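Local structure of arginine kinase (Cydia pomonella granulosis virus, 6VVG) at residues A[142-147]-A[200-205]; A[239-244]-A[252-257]. The protein probably acts as a viral serine/threonine protein kinase that uses ATP, and binds AMP in its nucleotide pocket. One frame throughout, in Å; residues are numbered along the deposited sequence.

Contact 1. Residues A[142-147]-A[200-205]; sequences VKLENL and GVVAYE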
ATOM      1  N   VAL A 142      13.356   3.791  -9.555  1.00  9.04           N
ATOM      2  CA  VAL A 142      14.756   3.386  -9.447  1.00 12.07           C
ATOM      3  C   VAL A 142      15.599   4.219 -10.406  1.00  7.23           C
ATOM      4  O   VAL A 142      15.331   4.257 -11.612  1.00  9.68           O
ATOM      5  CB  VAL A 142      14.901   1.893  -9.758  1.00 11.41           C
ATOM      6  CG1 VAL A 142      16.352   1.470  -9.719  1.00 12.20           C
ATOM      7  CG2 VAL A 142      14.042   1.070  -8.806  1.00  8.68           C
ATOM      8  N   LYS A 143      16.621   4.883  -9.874  1.00 11.13           N
ATOM      9  CA  LYS A 143      17.567   5.644 -10.678  1.00  8.90           C
ATOM     10  C   LYS A 143      18.779   5.953  -9.812  1.00  6.74           C
ATOM     11  O   LYS A 143      18.760   5.764  -8.592  1.00  7.49           O
ATOM     12  CB  LYS A 143      16.940   6.927 -11.226  1.00 10.38           C
ATOM     13  CG  LYS A 143      16.215   7.775 -10.191  1.00 13.92           C
ATOM     14  CD  LYS A 143      15.750   9.095 -10.806  1.00 21.19           C
ATOM     15  CE  LYS A 143      14.738   9.800  -9.915  1.00 24.96           C
ATOM     16  NZ  LYS A 143      14.560  11.231 -10.296  1.00 34.60           N
ATOM     17  N   LEU A 144      19.832   6.450 -10.462  1.00  9.20           N
ATOM     18  CA  LEU A 144      21.089   6.707  -9.769  1.00 13.11           C
ATOM     19  C   LEU A 144      20.879   7.552  -8.518  1.00 13.41           C
ATOM     20  O   LEU A 144      21.433   7.261  -7.455  1.00 14.61           O
ATOM     21  CB  LEU A 144      22.066   7.404 -10.716  1.00 12.26           C
ATOM     22  CG  LEU A 144      22.367   6.712 -12.045  1.00 10.65           C
ATOM     23  CD1 LEU A 144      23.125   7.623 -12.991  1.00 16.76           C
ATOM     24  CD2 LEU A 144      23.155   5.443 -11.767  1.00 14.44           C
ATOM     25  N   GLU A 145      20.077   8.610  -8.634  1.00 13.47           N
ATOM     26  CA  GLU A 145      19.912   9.551  -7.535  1.00 13.79           C
ATOM     27  C   GLU A 145      19.175   8.947  -6.345  1.00 18.67           C
ATOM     28  O   GLU A 145      19.235   9.510  -5.246  1.00 13.93           O
ATOM     29  CB  GLU A 145      19.173  10.790  -8.043  1.00 20.19           C
ATOM     30  CG  GLU A 145      19.904  11.550  -9.152  1.00 23.52           C
ATOM     31  CD  GLU A 145      19.687  10.953 -10.537  1.00 23.73           C
ATOM     32  OE1 GLU A 145      19.110   9.851 -10.633  1.00 20.50           O
ATOM     33  OE2 GLU A 145      20.102  11.584 -11.532  1.00 36.07           O
ATOM     34  N   ASN A 146      18.493   7.817  -6.528  1.00 16.24           N
ATOM     35  CA  ASN A 146      17.776   7.160  -5.444  1.00  9.78           C
ATOM     36  C   ASN A 146      18.498   5.914  -4.938  1.00 12.86           C
ATOM     37  O   ASN A 146      17.892   5.094  -4.240  1.00 10.09           O
ATOM     38  CB  ASN A 146      16.359   6.803  -5.890  1.00 14.34           C
ATOM     39  CG  ASN A 146      15.468   8.018  -6.016  1.00 19.12           C
ATOM     40  OD1 ASN A 146      15.740   9.059  -5.421  1.00 15.01           O
ATOM     41  ND2 ASN A 146      14.398   7.895  -6.793  1.00 16.16           N
ATOM     42  N   LEU A 147      19.775   5.755  -5.275  1.00  7.45           N
ATOM     43  CA  LEU A 147      20.591   4.626  -4.835  1.00 11.61           C
ATOM     44  C   LEU A 147      21.795   5.223  -4.108  1.00 10.78           C
ATOM     45  O   LEU A 147      22.805   5.569  -4.725  1.00  9.94           O
ATOM     46  CB  LEU A 147      20.997   3.750  -6.014  1.00  9.86           C
ATOM     47  CG  LEU A 147      19.790   3.231  -6.800  1.00 12.38           C
ATOM     48  CD1 LEU A 147      20.204   2.478  -8.051  1.00 13.50           C
ATOM     49  CD2 LEU A 147      18.908   2.343  -5.913  1.00  6.55           C
ATOM     50  N   GLY A 200      18.342  -2.029 -15.303  1.00  8.01           N
ATOM     51  CA  GLY A 200      19.184  -2.140 -16.480  1.00  9.33           C
ATOM     52  C   GLY A 200      19.838  -0.826 -16.856  1.00  8.40           C
ATOM     53  O   GLY A 200      21.022  -0.784 -17.196  1.00  9.92           O
ATOM     54  N   VAL A 201      19.078   0.270 -16.802  1.00 12.22           N
ATOM     55  CA  VAL A 201      19.663   1.571 -17.109  1.00  9.21           C
ATOM     56  C   VAL A 201      20.735   1.922 -16.085  1.00 11.39           C
ATOM     57  O   VAL A 201      21.824   2.393 -16.439  1.00 11.40           O
ATOM     58  CB  VAL A 201      18.570   2.653 -17.175  1.00 10.80           C
ATOM     59  CG1 VAL A 201      19.199   4.022 -17.428  1.00 14.43           C
ATOM     60  CG2 VAL A 201      17.547   2.320 -18.252  1.00  6.09           C
ATOM     61  N   VAL A 202      20.444   1.702 -14.803  1.00  9.72           N
ATOM     62  CA  VAL A 202      21.433   1.964 -13.762  1.00 10.49           C
ATOM     63  C   VAL A 202      22.691   1.141 -14.005  1.00 10.27           C
ATOM     64  O   VAL A 202      23.813   1.647 -13.878  1.00 10.44           O
ATOM     65  CB  VAL A 202      20.834   1.678 -12.372  1.00  8.40           C
ATOM     66  CG1 VAL A 202      21.905   1.776 -11.297  1.00  7.86           C
ATOM     67  CG2 VAL A 202      19.684   2.627 -12.084  1.00 11.79           C
ATOM     68  N   ALA A 203      22.528  -0.138 -14.352  1.00  8.16           N
ATOM     69  CA  ALA A 203      23.685  -1.000 -14.574  1.00 12.53           C
ATOM     70  C   ALA A 203      24.523  -0.489 -15.738  1.00 13.07           C
ATOM     71  O   ALA A 203      25.755  -0.426 -15.656  1.00 12.23           O
ATOM     72  CB  ALA A 203      23.223  -2.438 -14.822  1.00  8.24           C
ATOM     73  N   TYR A 204      23.867  -0.112 -16.835  1.00 10.21           N
ATOM     74  CA  TYR A 204      24.603   0.453 -17.959  1.00 11.13           C
ATOM     75  C   TYR A 204      25.347   1.716 -17.545  1.00 11.79           C
ATOM     76  O   TYR A 204      26.487   1.944 -17.965  1.00 10.26           O
ATOM     77  CB  TYR A 204      23.657   0.754 -19.121  1.00 10.81           C
ATOM     78  CG  TYR A 204      24.389   1.010 -20.420  1.00  9.45           C
ATOM     79  CD1 TYR A 204      25.019   2.228 -20.665  1.00 14.30           C
ATOM     80  CD2 TYR A 204      24.470   0.027 -21.394  1.00  9.33           C
ATOM     81  CE1 TYR A 204      25.703   2.455 -21.847  1.00 12.99           C
ATOM     82  CE2 TYR A 204      25.144   0.249 -22.580  1.00 11.17           C
ATOM     83  CZ  TYR A 204      25.757   1.461 -22.800  1.00 12.30           C
ATOM     84  OH  TYR A 204      26.428   1.679 -23.981  1.00 21.66           O
ATOM     85  N   GLU A 205      24.719   2.543 -16.711  1.00 11.34           N
ATOM     86  CA  GLU A 205      25.306   3.830 -16.361  1.00  8.96           C
ATOM     87  C   GLU A 205      26.526   3.657 -15.466  1.00 11.63           C
ATOM     88  O   GLU A 205      27.563   4.288 -15.693  1.00 14.83           O
ATOM     89  CB  GLU A 205      24.255   4.713 -15.690  1.00 11.56           C
ATOM     90  CG  GLU A 205      23.212   5.231 -16.670  1.00 11.26           C
ATOM     91  CD  GLU A 205      22.148   6.084 -16.016  1.00 20.35           C
ATOM     92  OE1 GLU A 205      21.559   5.630 -15.012  1.00 19.33           O
ATOM     93  OE2 GLU A 205      21.901   7.204 -16.511  1.00 16.65           O
TER
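K143 and V202 mark the closest approach of the two backbones, their CA atoms 6.2 Å apart, where residues 142-147 double back against the buried helix that contains 200-205. The loop is tightened by a short 3-10 turn, in which N146 N bonds to K143 O at 2.9 Å and L147 N to L144 O. No hydrogen bond joins the two segments directly, and the contact is chiefly one of apolar shapes fitted together.

V202 serves as the wedge. With CG1 anti to its own backbone N (chi1 173°), its two methyls diverge along the loop: CG1 meets L147 CD1 tip to tip at 3.7 Å and also touches L144 CD2, while CG2 rests on K143 CA at 3.9 Å and reaches V142 CG1. L144 runs past V202 in the opposite sense to reach the next helical turn. There its CD1 lies 3.2 Å from E205 OE1, an apolar methyl set against a carboxylate oxygen. The E205 chain, extended beyond CG, carries the acid to this spot; the hydroxyl of Y179 makes weak hydrogen bonds to both E205 OE1 and L144 N, so it ties the two segments together indirectly.

E145 and N146 touch the bound AMP. The K143 chain leads away from the helix to T176 OG1, where NZ is hydrogen-bonded. The part of the catalytic loop just after its H-x-D motif, seated by hydrophobic side chains on the central F helix of the C-lobe, is the classic arrangement of the protein kinase fold.

Contact 2. Residues A[239-244]-A[252-257]; sequences LPTIEH and FVRRML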
ATOM      1  N   LEU A 239      22.202  -0.888 -28.800  1.00 14.46           N
ATOM      2  CA  LEU A 239      22.820  -0.527 -27.529  1.00 14.22           C
ATOM      3  C   LEU A 239      24.330  -0.494 -27.692  1.00 16.47           C
ATOM      4  O   LEU A 239      24.927  -1.507 -28.080  1.00 19.81           O
ATOM      5  CB  LEU A 239      22.435  -1.526 -26.446  1.00 16.84           C
ATOM      6  CG  LEU A 239      22.706  -1.085 -25.008  1.00 18.40           C
ATOM      7  CD1 LEU A 239      21.763   0.067 -24.631  1.00 21.31           C
ATOM      8  CD2 LEU A 239      22.570  -2.237 -24.022  1.00 17.42           C
ATOM      9  N   PRO A 240      24.991   0.637 -27.428  1.00 24.30           N
ATOM     10  CA  PRO A 240      26.449   0.685 -27.606  1.00 13.75           C
ATOM     11  C   PRO A 240      27.168  -0.317 -26.714  1.00 20.37           C
ATOM     12  O   PRO A 240      26.822  -0.508 -25.546  1.00 20.28           O
ATOM     13  CB  PRO A 240      26.811   2.127 -27.228  1.00 21.34           C
ATOM     14  CG  PRO A 240      25.545   2.917 -27.438  1.00 23.88           C
ATOM     15  CD  PRO A 240      24.416   1.961 -27.116  1.00 20.83           C
ATOM     16  N   THR A 241      28.192  -0.952 -27.280  1.00 20.43           N
ATOM     17  CA  THR A 241      29.085  -1.783 -26.487  1.00 22.54           C
ATOM     18  C   THR A 241      29.827  -0.924 -25.469  1.00 19.94           C
ATOM     19  O   THR A 241      30.255   0.194 -25.771  1.00 18.47           O
ATOM     20  CB  THR A 241      30.088  -2.502 -27.392  1.00 21.52           C
ATOM     21  OG1 THR A 241      29.387  -3.326 -28.331  1.00 30.14           O
ATOM     22  CG2 THR A 241      31.034  -3.364 -26.567  1.00 27.75           C
ATOM     23  N   ILE A 242      29.978  -1.448 -24.256  1.00 12.99           N
ATOM     24  CA  ILE A 242      30.784  -0.804 -23.223  1.00 14.35           C
ATOM     25  C   ILE A 242      32.204  -1.332 -23.386  1.00 17.36           C
ATOM     26  O   ILE A 242      32.486  -2.488 -23.063  1.00 13.62           O
ATOM     27  CB  ILE A 242      30.237  -1.075 -21.819  1.00  9.19           C
ATOM     28  CG1 ILE A 242      28.745  -0.751 -21.771  1.00 12.23           C
ATOM     29  CG2 ILE A 242      30.994  -0.243 -20.794  1.00 14.20           C
ATOM     30  CD1 ILE A 242      28.066  -1.161 -20.479  1.00 14.81           C
ATOM     31  N   GLU A 243      33.099  -0.480 -23.887  1.00 22.78           N
ATOM     32  CA  GLU A 243      34.359  -0.969 -24.444  1.00 28.68           C
ATOM     33  C   GLU A 243      35.214  -1.659 -23.388  1.00 28.10           C
ATOM     34  O   GLU A 243      35.758  -2.743 -23.629  1.00 36.32           O
ATOM     35  CB  GLU A 243      35.124   0.190 -25.086  1.00 29.73           C
ATOM     36  CG  GLU A 243      36.284  -0.231 -25.980  1.00 34.00           C
ATOM     37  CD  GLU A 243      35.865  -1.159 -27.111  1.00 46.34           C
ATOM     38  OE1 GLU A 243      34.651  -1.287 -27.372  1.00 38.30           O
ATOM     39  OE2 GLU A 243      36.759  -1.759 -27.743  1.00 43.55           O
ATOM     40  N   HIS A 244      35.355  -1.052 -22.214  1.00 18.36           N
ATOM     41  CA  HIS A 244      36.342  -1.497 -21.232  1.00 29.62           C
ATOM     42  C   HIS A 244      35.708  -2.230 -20.049  1.00 27.58           C
ATOM     43  O   HIS A 244      36.172  -2.136 -18.908  1.00 22.96           O
ATOM     44  CB  HIS A 244      37.183  -0.318 -20.739  1.00 27.78           C
ATOM     45  CG  HIS A 244      37.900   0.411 -21.835  1.00 52.08           C
ATOM     46  ND1 HIS A 244      38.543  -0.246 -22.859  1.00 55.25           N
ATOM     47  CD2 HIS A 244      38.060   1.735 -22.076  1.00 49.08           C
ATOM     48  CE1 HIS A 244      39.074   0.641 -23.683  1.00 53.51           C
ATOM     49  NE2 HIS A 244      38.798   1.849 -23.230  1.00 58.88           N
ATOM     50  N   PHE A 252      25.061  -8.694 -20.263  1.00 12.95           N
ATOM     51  CA  PHE A 252      24.065  -8.403 -19.237  1.00  9.06           C
ATOM     52  C   PHE A 252      23.215  -7.200 -19.625  1.00 13.58           C
ATOM     53  O   PHE A 252      21.981  -7.273 -19.627  1.00 11.61           O
ATOM     54  CB  PHE A 252      24.759  -8.169 -17.893  1.00 11.93           C
ATOM     55  CG  PHE A 252      23.813  -7.932 -16.748  1.00 10.04           C
ATOM     56  CD1 PHE A 252      23.035  -8.965 -16.247  1.00 10.40           C
ATOM     57  CD2 PHE A 252      23.704  -6.677 -16.171  1.00 10.53           C
ATOM     58  CE1 PHE A 252      22.162  -8.747 -15.194  1.00  9.32           C
ATOM     59  CE2 PHE A 252      22.831  -6.454 -15.119  1.00  9.72           C
ATOM     60  CZ  PHE A 252      22.064  -7.490 -14.629  1.00 12.78           C
ATOM     61  N   VAL A 253      23.854  -6.079 -19.973  1.00 10.23           N
ATOM     62  CA  VAL A 253      23.084  -4.861 -20.206  1.00 11.15           C
ATOM     63  C   VAL A 253      22.284  -4.973 -21.497  1.00 12.59           C
ATOM     64  O   VAL A 253      21.159  -4.464 -21.590  1.00 11.15           O
ATOM     65  CB  VAL A 253      23.998  -3.620 -20.199  1.00 10.86           C
ATOM     66  CG1 VAL A 253      24.722  -3.510 -18.857  1.00 17.63           C
ATOM     67  CG2 VAL A 253      24.984  -3.656 -21.351  1.00 12.31           C
ATOM     68  N   ARG A 254      22.836  -5.647 -22.510  1.00  9.91           N
ATOM     69  CA  ARG A 254      22.056  -5.876 -23.723  1.00 12.61           C
ATOM     70  C   ARG A 254      20.736  -6.561 -23.383  1.00 10.08           C
ATOM     71  O   ARG A 254      19.657  -6.111 -23.786  1.00  7.99           O
ATOM     72  CB  ARG A 254      22.825  -6.738 -24.729  1.00 17.99           C
ATOM     73  CG  ARG A 254      24.260  -6.353 -25.014  1.00 39.69           C
ATOM     74  CD  ARG A 254      24.389  -5.011 -25.744  1.00 43.90           C
ATOM     75  NE  ARG A 254      25.602  -4.967 -26.560  1.00 36.98           N
ATOM     76  CZ  ARG A 254      25.648  -4.531 -27.814  1.00 46.07           C
ATOM     77  NH1 ARG A 254      26.794  -4.538 -28.481  1.00 38.11           N
ATOM     78  NH2 ARG A 254      24.551  -4.068 -28.398  1.00 34.79           N
ATOM     79  N   ARG A 255      20.815  -7.679 -22.653  1.00  8.85           N
ATOM     80  CA  ARG A 255      19.627  -8.464 -22.335  1.00 10.89           C
ATOM     81  C   ARG A 255      18.761  -7.786 -21.285  1.00 11.42           C
ATOM     82  O   ARG A 255      17.551  -8.027 -21.251  1.00 14.14           O
ATOM     83  CB  ARG A 255      20.042  -9.868 -21.878  1.00 13.12           C
ATOM     84  CG  ARG A 255      20.807 -10.634 -22.962  1.00 13.10           C
ATOM     85  CD  ARG A 255      21.121 -12.085 -22.597  1.00 23.11           C
ATOM     86  NE  ARG A 255      21.843 -12.750 -23.683  1.00 36.90           N
ATOM     87  CZ  ARG A 255      21.288 -13.596 -24.546  1.00 39.05           C
ATOM     88  NH1 ARG A 255      20.001 -13.901 -24.445  1.00 38.66           N
ATOM     89  NH2 ARG A 255      22.021 -14.144 -25.506  1.00 36.68           N
ATOM     90  N   MET A 256      19.342  -6.928 -20.445  1.00  8.24           N
ATOM     91  CA  MET A 256      18.520  -6.162 -19.515  1.00 10.54           C
ATOM     92  C   MET A 256      17.651  -5.147 -20.251  1.00  9.75           C
ATOM     93  O   MET A 256      16.551  -4.825 -19.788  1.00 12.86           O
ATOM     94  CB  MET A 256      19.399  -5.439 -18.493  1.00  5.41           C
ATOM     95  CG  MET A 256      20.010  -6.326 -17.427  1.00 15.78           C
ATOM     96  SD  MET A 256      18.810  -7.075 -16.312  1.00 13.35           S
ATOM     97  CE  MET A 256      18.088  -5.628 -15.536  1.00  9.46           C
ATOM     98  N   LEU A 257      18.123  -4.635 -21.392  1.00  9.50           N
ATOM     99  CA  LEU A 257      17.471  -3.526 -22.078  1.00 10.83           C
ATOM    100  C   LEU A 257      16.930  -3.925 -23.447  1.00  9.31           C
ATOM    101  O   LEU A 257      16.662  -3.055 -24.283  1.00  7.28           O
ATOM    102  CB  LEU A 257      18.440  -2.348 -22.209  1.00  9.06           C
ATOM    103  CG  LEU A 257      18.905  -1.808 -20.855  1.00 12.56           C
ATOM    104  CD1 LEU A 257      20.016  -0.787 -20.968  1.00 13.23           C
ATOM    105  CD2 LEU A 257      17.701  -1.212 -20.104  1.00 11.06           C
TER
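L239 lies against the last turns of helix 247-256 and packs its CD2 methyl on V253 and R254, in the part of the kinase C-lobe where the loop between the G and H helices folds back over the H helix. This CD2 approaches V253 O at 3.6 Å and V253 CG2 at 3.9 Å, and it also rests on the aliphatic CD of R254. The other methyl, CD1, reaches L257 CD1, the two leucine side chains crossing at about a right angle. Farther along the loop, I242 adds a second apolar touch, its CD1 4.1 Å from V253 CG2, so that V253 is shared by two loop residues.

R254 bounds this apolar patch on its polar side. Its chain bends at chi2 (-67°) and thereby folds back over the loop, bringing one face of the guanidinium beneath both T241 N and L239 O.

In the next shell, N250 OD1 accepts a hydrogen bond from I242 N and so fixes the loop just where the isoleucine turns inward, while P212 packs on L239 and S208 on I242. The helix itself ends here: L257 is the first residue to leave helical backbone angles, though its N still bonds to R254 O at 3.2 Å. The CB of L257 points toward the loop.

The carbonyl of L239 approaches the flat face of the arginine and not along an N-H, with L239 O 3.1 Å from R254 CZ. On the same guanidinium, R254 NH1 lies 2.9 Å from T241 OG1.

The two contacts follow in series along the chain, contact 1 closing before contact 2 opens, with centres 14 Å apart within the same kinase domain. Helix 192-208 connects them: one side receives the loop 142-147, while Y204 turns the other way, toward contact 2. There the Y204 ring packs on L239 and V253, with CD2 3.7 Å from V253 CG2, and its OH probably hydrogen-bonds to P240 O. M256 CE also abuts G200 N. Contact 1 thus lies near the nucleotide site and contact 2 near the far end of the C-lobe, a layered arrangement in which one buried helix carries packing from the catalytic loop out to helix 247-256.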